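Local coordinates for HD domain protein (Enterococcus faecalis, PDB 4LRL) that probably hydrolyses deoxyribonucleoside triphosphates as an allosterically regulated, metal-binding HD-domain phosphohydrolase that binds dGTP and dTTP, at residues P28-R33 / N173-D178; L232-P237 / A245-H250; Y255-Y260 / S426-A431. All coordinates share one frame; numbering follows the deposited sequence.

Contact 1 of 3, residues P28-R33 / N173-D178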
loop_
_atom_site.group_PDB
_atom_site.type_symbol
_atom_site.label_atom_id
_atom_site.label_comp_id
_atom_site.label_asym_id
_atom_site.label_seq_id
_atom_site.Cartn_x
_atom_site.Cartn_y
_atom_site.Cartn_z
ATOM N N PRO C 28 14.172 12.263 40.492
ATOM C CA PRO C 28 14.484 13.475 39.725
ATOM C C PRO C 28 13.774 13.540 38.371
ATOM O O PRO C 28 13.667 12.529 37.670
ATOM C CB PRO C 28 16.000 13.383 39.545
ATOM C CG PRO C 28 16.457 12.701 40.812
ATOM C CD PRO C 28 15.387 11.670 41.089
ATOM N N TYR C 29 13.302 14.737 38.030
ATOM C CA TYR C 29 12.489 14.989 36.836
ATOM C C TYR C 29 13.065 14.392 35.544
ATOM O O TYR C 29 12.335 13.788 34.755
ATOM C CB TYR C 29 12.267 16.499 36.688
ATOM C CG TYR C 29 11.186 16.908 35.709
ATOM C CD1 TYR C 29 9.905 16.346 35.766
ATOM C CD2 TYR C 29 11.432 17.889 34.747
ATOM C CE1 TYR C 29 8.906 16.735 34.871
ATOM C CE2 TYR C 29 10.440 18.287 33.852
ATOM C CZ TYR C 29 9.185 17.704 33.919
ATOM O OH TYR C 29 8.215 18.098 33.040
ATOM N N LYS C 30 14.372 14.556 35.349
ATOM C CA LYS C 30 15.085 14.051 34.173
ATOM C C LYS C 30 14.961 12.529 34.021
ATOM O O LYS C 30 15.007 11.997 32.904
ATOM C CB LYS C 30 16.556 14.499 34.244
ATOM C CG LYS C 30 17.576 13.678 33.466
ATOM C CD LYS C 30 18.952 13.865 34.095
ATOM C CE LYS C 30 19.676 12.534 34.281
ATOM N NZ LYS C 30 20.579 12.546 35.479
ATOM N N GLU C 31 14.782 11.843 35.151
ATOM C CA GLU C 31 14.697 10.384 35.187
ATOM C C GLU C 31 13.260 9.862 35.244
ATOM O O GLU C 31 13.035 8.655 35.169
ATOM C CB GLU C 31 15.472 9.844 36.388
ATOM C CG GLU C 31 16.976 10.029 36.326
ATOM C CD GLU C 31 17.643 9.689 37.647
ATOM O OE1 GLU C 31 18.325 8.645 37.714
ATOM O OE2 GLU C 31 17.476 10.452 38.627
ATOM N N GLN C 32 12.291 10.765 35.374
ATOM C CA GLN C 32 10.893 10.371 35.562
ATOM C C GLN C 32 10.298 9.650 34.355
ATOM O O GLN C 32 10.175 10.221 33.270
ATOM C CB GLN C 32 10.026 11.570 35.950
ATOM C CG GLN C 32 10.145 11.970 37.408
ATOM C CD GLN C 32 8.954 12.774 37.906
ATOM O OE1 GLN C 32 7.876 12.762 37.306
ATOM N NE2 GLN C 32 9.145 13.472 39.015
ATOM N N ARG C 33 9.948 8.385 34.570
ATOM C CA ARG C 33 9.276 7.557 33.574
ATOM C C ARG C 33 7.787 7.482 33.879
ATOM O O ARG C 33 7.389 7.507 35.041
ATOM C CB ARG C 33 9.873 6.145 33.553
ATOM C CG ARG C 33 10.761 5.841 32.353
ATOM C CD ARG C 33 12.175 6.366 32.535
ATOM N NE ARG C 33 12.992 6.174 31.332
ATOM C CZ ARG C 33 14.297 6.433 31.258
ATOM N NH1 ARG C 33 14.951 6.897 32.318
ATOM N NH2 ARG C 33 14.953 6.228 30.122
ATOM N N ASN C 173 13.750 23.819 32.166
ATOM C CA ASN C 173 14.530 24.363 33.278
ATOM C C ASN C 173 14.298 23.567 34.567
ATOM O O ASN C 173 15.157 23.519 35.437
ATOM C CB ASN C 173 14.195 25.843 33.465
ATOM C CG ASN C 173 14.905 26.468 34.644
ATOM O OD1 ASN C 173 16.104 26.753 34.595
ATOM N ND2 ASN C 173 14.158 26.706 35.708
ATOM N N ARG C 174 13.135 22.932 34.660
ATOM C CA ARG C 174 12.831 21.997 35.730
ATOM C C ARG C 174 13.663 20.715 35.598
ATOM O O ARG C 174 13.932 20.052 36.601
ATOM C CB ARG C 174 11.335 21.679 35.736
ATOM C CG ARG C 174 10.833 20.923 36.945
ATOM C CD ARG C 174 9.372 20.562 36.773
ATOM N NE ARG C 174 8.970 19.480 37.669
ATOM C CZ ARG C 174 7.791 18.861 37.612
ATOM N NH1 ARG C 174 6.891 19.217 36.702
ATOM N NH2 ARG C 174 7.512 17.886 38.467
ATOM N N VAL C 175 14.079 20.368 34.379
ATOM C CA VAL C 175 15.034 19.265 34.196
ATOM C C VAL C 175 16.330 19.613 34.927
ATOM O O VAL C 175 16.790 18.868 35.796
ATOM C CB VAL C 175 15.339 18.974 32.700
ATOM C CG1 VAL C 175 16.421 17.898 32.567
ATOM C CG2 VAL C 175 14.075 18.566 31.942
ATOM N N SER C 176 16.906 20.755 34.555
ATOM C CA SER C 176 18.019 21.377 35.272
ATOM C C SER C 176 18.209 22.798 34.738
ATOM O O SER C 176 17.843 23.092 33.590
ATOM C CB SER C 176 19.310 20.565 35.126
ATOM O OG SER C 176 19.737 20.491 33.779
ATOM N N ALA C 177 18.777 23.668 35.572
ATOM C CA ALA C 177 18.974 25.085 35.232
ATOM C C ALA C 177 19.543 25.332 33.824
ATOM O O ALA C 177 19.091 26.234 33.120
ATOM C CB ALA C 177 19.843 25.769 36.294
ATOM N N ASP C 178 20.518 24.513 33.431
ATOM C CA ASP C 178 21.268 24.682 32.183
ATOM C C ASP C 178 20.649 23.942 30.998
ATOM O O ASP C 178 21.107 24.080 29.861
ATOM C CB ASP C 178 22.699 24.180 32.382
ATOM C CG ASP C 178 22.751 22.724 32.837
ATOM O OD1 ASP C 178 23.746 22.037 32.530
ATOM O OD2 ASP C 178 21.798 22.259 33.502
HETATM O O HOH W 1 16.146 16.263 36.879
#
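Y29 and R174 stack flat against each other and make up most of this contact. The guanidinium of R174 lies over one face of the phenol ring with the two planes only 6° apart, and CZ of R174 comes to 3.6 Å from CE1 of Y29. The cation-pi geometry is slightly offset, with R174 CZ 4.0 Å from the centroid of the Y29 ring. The aliphatic part of the arginine shares the same face, since CD of R174 makes a CH-pi contact almost straight above the Y29 centroid, 12° off the normal. With chi1 at -169° and the chain extended to NE, the arginine passes across the ring at roughly a right angle to the tyrosine side chain.

V175 meets the same ring from the edge. Its backbone N approaches CD2 of Y29 at 3.6 Å, and its CG2 packs on that CD2 at 3.9 Å. The other branch, CG1, touches CB of K30 at 3.8 Å, while the remainder of the lysine chain leads off. Between the backbones a water bridges the segments: it accepts from N of K30 and donates to O of V175, each at 2.9 Å.

The far end of the tyrosine is fixed by helix 53-60, where Y29 OH is hydrogen-bonded to D57 and the ring also rests on Q53 and V54; V54 touches V175 as well. Y29 belongs to a single 3-10 turn, P28 O accepting from E31 N, just ahead of strand 33-42. An N-terminal 3-10 turn thus packs against helix 167-175 of the HD domain through a cation-pi stack.

Contact 2 of 3, residues L232-P237 / A245-H250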
loop_
_atom_site.group_PDB
_atom_site.type_symbol
_atom_site.label_atom_id
_atom_site.label_comp_id
_atom_site.label_asym_id
_atom_site.label_seq_id
_atom_site.Cartn_x
_atom_site.Cartn_y
_atom_site.Cartn_z
ATOM N N LEU C 232 16.923 2.366 9.349
ATOM C CA LEU C 232 17.127 2.115 10.768
ATOM C C LEU C 232 17.984 0.884 11.044
ATOM O O LEU C 232 18.615 0.792 12.091
ATOM C CB LEU C 232 15.787 2.024 11.504
ATOM C CG LEU C 232 14.998 3.342 11.576
ATOM C CD1 LEU C 232 13.719 3.175 12.371
ATOM C CD2 LEU C 232 15.839 4.464 12.145
ATOM N N ARG C 233 18.028 -0.049 10.095
ATOM C CA ARG C 233 18.815 -1.267 10.270
ATOM C C ARG C 233 20.314 -1.043 10.031
ATOM O O ARG C 233 21.134 -1.844 10.466
ATOM C CB ARG C 233 18.296 -2.371 9.343
ATOM C CG ARG C 233 18.714 -3.784 9.743
ATOM C CD ARG C 233 17.787 -4.370 10.791
ATOM N NE ARG C 233 18.361 -5.542 11.449
ATOM C CZ ARG C 233 17.687 -6.350 12.270
ATOM N NH1 ARG C 233 16.402 -6.127 12.530
ATOM N NH2 ARG C 233 18.299 -7.394 12.828
ATOM N N VAL C 234 20.665 0.035 9.335
ATOM C CA VAL C 234 22.055 0.278 8.960
ATOM C C VAL C 234 22.616 1.579 9.531
ATOM O O VAL C 234 23.833 1.805 9.463
ATOM C CB VAL C 234 22.267 0.255 7.421
ATOM C CG1 VAL C 234 21.938 -1.124 6.846
ATOM C CG2 VAL C 234 21.457 1.351 6.728
ATOM N N ILE C 235 21.738 2.422 10.088
ATOM C CA ILE C 235 22.154 3.676 10.741
ATOM C C ILE C 235 23.073 3.391 11.932
ATOM O O ILE C 235 22.882 2.425 12.670
ATOM C CB ILE C 235 20.948 4.551 11.179
ATOM C CG1 ILE C 235 21.409 5.974 11.518
ATOM C CG2 ILE C 235 20.176 3.900 12.353
ATOM C CD1 ILE C 235 20.298 7.007 11.625
ATOM N N ARG C 236 24.063 4.249 12.114
ATOM C CA ARG C 236 25.127 3.983 13.076
ATOM C C ARG C 236 25.745 5.291 13.593
ATOM O O ARG C 236 25.889 6.244 12.831
ATOM C CB ARG C 236 26.193 3.128 12.388
ATOM C CG ARG C 236 27.357 2.696 13.251
ATOM C CD ARG C 236 28.560 2.372 12.392
ATOM N NE ARG C 236 29.510 1.512 13.093
ATOM C CZ ARG C 236 29.632 0.204 12.888
ATOM N NH1 ARG C 236 28.868 -0.423 11.996
ATOM N NH2 ARG C 236 30.527 -0.483 13.583
ATOM N N PRO C 237 26.109 5.341 14.888
ATOM C CA PRO C 237 26.916 6.464 15.337
ATOM C C PRO C 237 28.393 6.223 15.037
ATOM O O PRO C 237 28.812 5.083 14.868
ATOM C CB PRO C 237 26.701 6.457 16.851
ATOM C CG PRO C 237 26.540 5.001 17.181
ATOM C CD PRO C 237 25.802 4.408 15.996
ATOM N N ALA C 245 25.877 1.906 7.431
ATOM C CA ALA C 245 26.623 0.734 6.991
ATOM C C ALA C 245 26.567 0.640 5.470
ATOM O O ALA C 245 25.501 0.845 4.866
ATOM C CB ALA C 245 26.063 -0.529 7.637
ATOM N N MET C 246 27.718 0.353 4.862
ATOM C CA MET C 246 27.834 0.243 3.400
ATOM C C MET C 246 26.855 -0.768 2.794
ATOM O O MET C 246 26.429 -0.610 1.650
ATOM C CB MET C 246 29.282 -0.082 2.988
ATOM C CG MET C 246 29.568 0.014 1.489
ATOM S SD MET C 246 29.292 1.657 0.763
ATOM C CE MET C 246 29.186 1.200 -0.962
ATOM N N ASN C 247 26.480 -1.793 3.557
ATOM C CA ASN C 247 25.537 -2.795 3.045
ATOM C C ASN C 247 24.099 -2.269 2.894
ATOM O O ASN C 247 23.245 -2.944 2.343
ATOM C CB ASN C 247 25.577 -4.094 3.864
ATOM C CG ASN C 247 25.092 -3.905 5.288
ATOM O OD1 ASN C 247 23.923 -4.114 5.587
ATOM N ND2 ASN C 247 25.988 -3.495 6.170
ATOM N N GLY C 248 23.853 -1.053 3.372
ATOM C CA GLY C 248 22.551 -0.414 3.229
ATOM C C GLY C 248 22.519 0.760 2.268
ATOM O O GLY C 248 21.584 1.560 2.304
ATOM N N MET C 249 23.526 0.858 1.398
ATOM C CA MET C 249 23.632 1.974 0.450
ATOM C C MET C 249 22.362 2.188 -0.405
ATOM O O MET C 249 21.921 3.321 -0.591
ATOM C CB MET C 249 24.848 1.793 -0.473
ATOM C CG MET C 249 24.859 2.821 -1.609
ATOM S SD MET C 249 25.881 2.458 -3.042
ATOM C CE MET C 249 25.386 0.798 -3.523
ATOM N N HIS C 250 21.799 1.103 -0.936
ATOM C CA HIS C 250 20.623 1.212 -1.812
ATOM C C HIS C 250 19.430 1.840 -1.099
ATOM O O HIS C 250 18.691 2.613 -1.700
ATOM C CB HIS C 250 20.238 -0.137 -2.415
ATOM C CG HIS C 250 21.289 -0.729 -3.310
ATOM N ND1 HIS C 250 21.798 -0.065 -4.408
ATOM C CD2 HIS C 250 21.906 -1.935 -3.279
ATOM C CE1 HIS C 250 22.689 -0.836 -5.010
ATOM N NE2 HIS C 250 22.777 -1.971 -4.341
#
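A245 joins V234 through both backbone and side chain. Its N donates to O of V234 at 2.9 Å with a nearly straight N-H...O angle of 174°, although the donor is tilted 33° from the plane of the carbonyl. Beside this bond the methyl of A245 lies against the valine, CB to CB 3.9 Å between A245 and V234, and the same methyl also borders the V234 carbonyl oxygen. M246 points away from V234; its side chain touches L412 of strand 411-413, and its backbone pairs with M413.

The chain then tightens into a 3-10 turn, in which G248 N is bonded to A245 O. At N247 a chi1 of 66° folds the amide back toward V234, where amide and isopropyl group run past one another head to tail and OD1 of N247 reaches 3.8 Å from CG1 of V234. At G248, the N-cap residue of helix 249-267, the absence of a side chain lets the valine sit directly on the backbone: CG1 of V234 is 3.7 Å from CA of G248, and CG2 is only slightly farther away.

V234, where helix 228-234 passes into strand 235-238, is therefore met by two small residues, A245 and G248, with the N247 amide at its flank. The A245–V234 bond lies at the open end of the hairpin of strands 235-238 and 241-245, in series with the backbone pairing of R236 and A243. The buried isopropyl group rests on the A245 methyl and the G248 backbone by apolar contact, without any charged pair between the segments.

Contact 3 of 3, residues Y255-Y260 / S426-A431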
loop_
_atom_site.group_PDB
_atom_site.type_symbol
_atom_site.label_atom_id
_atom_site.label_comp_id
_atom_site.label_asym_id
_atom_site.label_seq_id
_atom_site.Cartn_x
_atom_site.Cartn_y
_atom_site.Cartn_z
ATOM N N TYR C 255 16.317 6.916 -0.254
ATOM C CA TYR C 255 16.002 8.123 0.478
ATOM C C TYR C 255 16.258 9.352 -0.416
ATOM O O TYR C 255 15.405 10.230 -0.514
ATOM C CB TYR C 255 16.769 8.196 1.799
ATOM C CG TYR C 255 16.902 9.604 2.311
ATOM C CD1 TYR C 255 15.822 10.245 2.912
ATOM C CD2 TYR C 255 18.109 10.300 2.184
ATOM C CE1 TYR C 255 15.937 11.542 3.377
ATOM C CE2 TYR C 255 18.239 11.611 2.643
ATOM C CZ TYR C 255 17.150 12.224 3.239
ATOM O OH TYR C 255 17.250 13.511 3.696
ATOM N N ILE C 256 17.407 9.393 -1.090
ATOM C CA ILE C 256 17.715 10.511 -1.991
ATOM C C ILE C 256 16.722 10.593 -3.163
ATOM O O ILE C 256 16.286 11.665 -3.544
ATOM C CB ILE C 256 19.182 10.470 -2.500
ATOM C CG1 ILE C 256 20.158 10.626 -1.327
ATOM C CG2 ILE C 256 19.428 11.558 -3.550
ATOM C CD1 ILE C 256 20.131 12.005 -0.658
ATOM N N VAL C 257 16.354 9.447 -3.707
ATOM C CA VAL C 257 15.364 9.382 -4.768
ATOM C C VAL C 257 14.024 9.981 -4.322
ATOM O O VAL C 257 13.462 10.814 -5.026
ATOM C CB VAL C 257 15.224 7.936 -5.300
ATOM C CG1 VAL C 257 14.062 7.811 -6.288
ATOM C CG2 VAL C 257 16.509 7.516 -5.972
ATOM N N SER C 258 13.534 9.580 -3.147
ATOM C CA SER C 258 12.262 10.087 -2.611
ATOM C C SER C 258 12.319 11.589 -2.359
ATOM O O SER C 258 11.347 12.322 -2.623
ATOM C CB SER C 258 11.891 9.379 -1.310
ATOM O OG SER C 258 11.743 7.982 -1.522
ATOM N N ARG C 259 13.463 12.025 -1.838
ATOM C CA ARG C 259 13.720 13.415 -1.540
ATOM C C ARG C 259 13.552 14.236 -2.810
ATOM O O ARG C 259 12.785 15.196 -2.829
ATOM C CB ARG C 259 15.130 13.577 -0.968
ATOM C CG ARG C 259 15.377 14.889 -0.254
ATOM C CD ARG C 259 16.774 14.929 0.354
ATOM N NE ARG C 259 17.359 16.270 0.311
ATOM C CZ ARG C 259 18.527 16.592 0.873
ATOM N NH1 ARG C 259 19.219 15.676 1.540
ATOM N NH2 ARG C 259 18.998 17.835 0.790
ATOM N N TYR C 260 14.222 13.810 -3.877
ATOM C CA TYR C 260 14.206 14.498 -5.170
ATOM C C TYR C 260 12.802 14.537 -5.775
ATOM O O TYR C 260 12.334 15.585 -6.221
ATOM C CB TYR C 260 15.199 13.828 -6.135
ATOM C CG TYR C 260 15.056 14.204 -7.606
ATOM C CD1 TYR C 260 15.690 15.322 -8.121
ATOM C CD2 TYR C 260 14.298 13.425 -8.480
ATOM C CE1 TYR C 260 15.570 15.666 -9.455
ATOM C CE2 TYR C 260 14.177 13.761 -9.816
ATOM C CZ TYR C 260 14.817 14.883 -10.298
ATOM O OH TYR C 260 14.700 15.225 -11.627
ATOM N N SER C 426 27.828 5.950 -5.513
ATOM C CA SER C 426 26.514 5.800 -6.130
ATOM C C SER C 426 26.338 6.715 -7.335
ATOM O O SER C 426 26.172 7.926 -7.181
ATOM C CB SER C 426 25.392 6.039 -5.122
ATOM O OG SER C 426 24.142 6.062 -5.783
ATOM N N PRO C 427 26.382 6.130 -8.543
ATOM C CA PRO C 427 26.158 6.834 -9.793
ATOM C C PRO C 427 24.786 7.515 -9.857
ATOM O O PRO C 427 24.673 8.614 -10.413
ATOM C CB PRO C 427 26.235 5.711 -10.827
ATOM C CG PRO C 427 27.129 4.711 -10.213
ATOM C CD PRO C 427 26.801 4.736 -8.770
ATOM N N LEU C 428 23.766 6.870 -9.292
ATOM C CA LEU C 428 22.406 7.397 -9.340
ATOM C C LEU C 428 22.301 8.673 -8.512
ATOM O O LEU C 428 21.670 9.649 -8.927
ATOM C CB LEU C 428 21.415 6.346 -8.837
ATOM C CG LEU C 428 19.960 6.738 -8.573
ATOM C CD1 LEU C 428 19.218 7.049 -9.867
ATOM C CD2 LEU C 428 19.274 5.605 -7.831
ATOM N N VAL C 429 22.936 8.652 -7.348
ATOM C CA VAL C 429 22.961 9.801 -6.451
ATOM C C VAL C 429 23.812 10.925 -7.035
ATOM O O VAL C 429 23.449 12.098 -6.941
ATOM C CB VAL C 429 23.404 9.391 -5.026
ATOM C CG1 VAL C 429 23.679 10.608 -4.152
ATOM C CG2 VAL C 429 22.329 8.504 -4.394
ATOM N N ALA C 430 24.918 10.560 -7.677
ATOM C CA ALA C 430 25.727 11.525 -8.428
ATOM C C ALA C 430 24.927 12.153 -9.560
ATOM O O ALA C 430 25.094 13.341 -9.859
ATOM C CB ALA C 430 26.983 10.866 -8.977
ATOM N N ALA C 431 24.061 11.360 -10.186
ATOM C CA ALA C 431 23.245 11.843 -11.309
ATOM C C ALA C 431 22.142 12.794 -10.853
ATOM O O ALA C 431 21.856 13.783 -11.521
ATOM C CB ALA C 431 22.656 10.681 -12.081
#
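Helix 249-267 packs here against the first turn of helix 427-434 in the HD-associated region, through two pairs of apolar branches. V257 and L428 form the closer pair: CG2 of the valine meets CD2 of the leucine at 3.8 Å, their side chains crossing at about a right angle. In L428, chi1 of 170° and chi2 of 69° together bring CD2 to the valine. Next to this pair, CG2 of V429 approaches the branched CB of I256 at 4.2 Å, a looser meeting of two beta-branched residues.

Polar groups serve the helix start. S426 is the N-cap, and its OG accepts from V429 N at 3.3 Å with an angle of 160°; that hydroxyl is also hydrogen-bonded to E253 on helix 249-267, a polar link beside the apolar pairs. L432 packs on both I256 and V257, and L422 lies against I256 and V429. Q261 of a neighbouring subunit packs on L428, which thereby takes part in a subunit interface. What results is an apolar helix-helix packing with a serine-capped N terminus, bordering directly on that interface of the tetramer.

How the contacts relate
From the N terminus, contact 1 comes first, bringing residues 28-33 and 173-178 together across 139 intervening residues that include the first strands and much of the HD domain. Contact 2 follows, closing a short beta hairpin between helix 228-234 and helix 249-267. Contact 3 then spans 165 residues, tying helix 249-267 to helix 427-434. The three run in series, with no nesting or crossing. Contacts 2 and 3 share helix 249-267, have centres 16 Å apart and touch where M249 SD packs on S426 CB at 4.2 Å. Contact 1 stands apart, its nearest atoms about 17 Å from contact 2 and about 27 Å from contact 3.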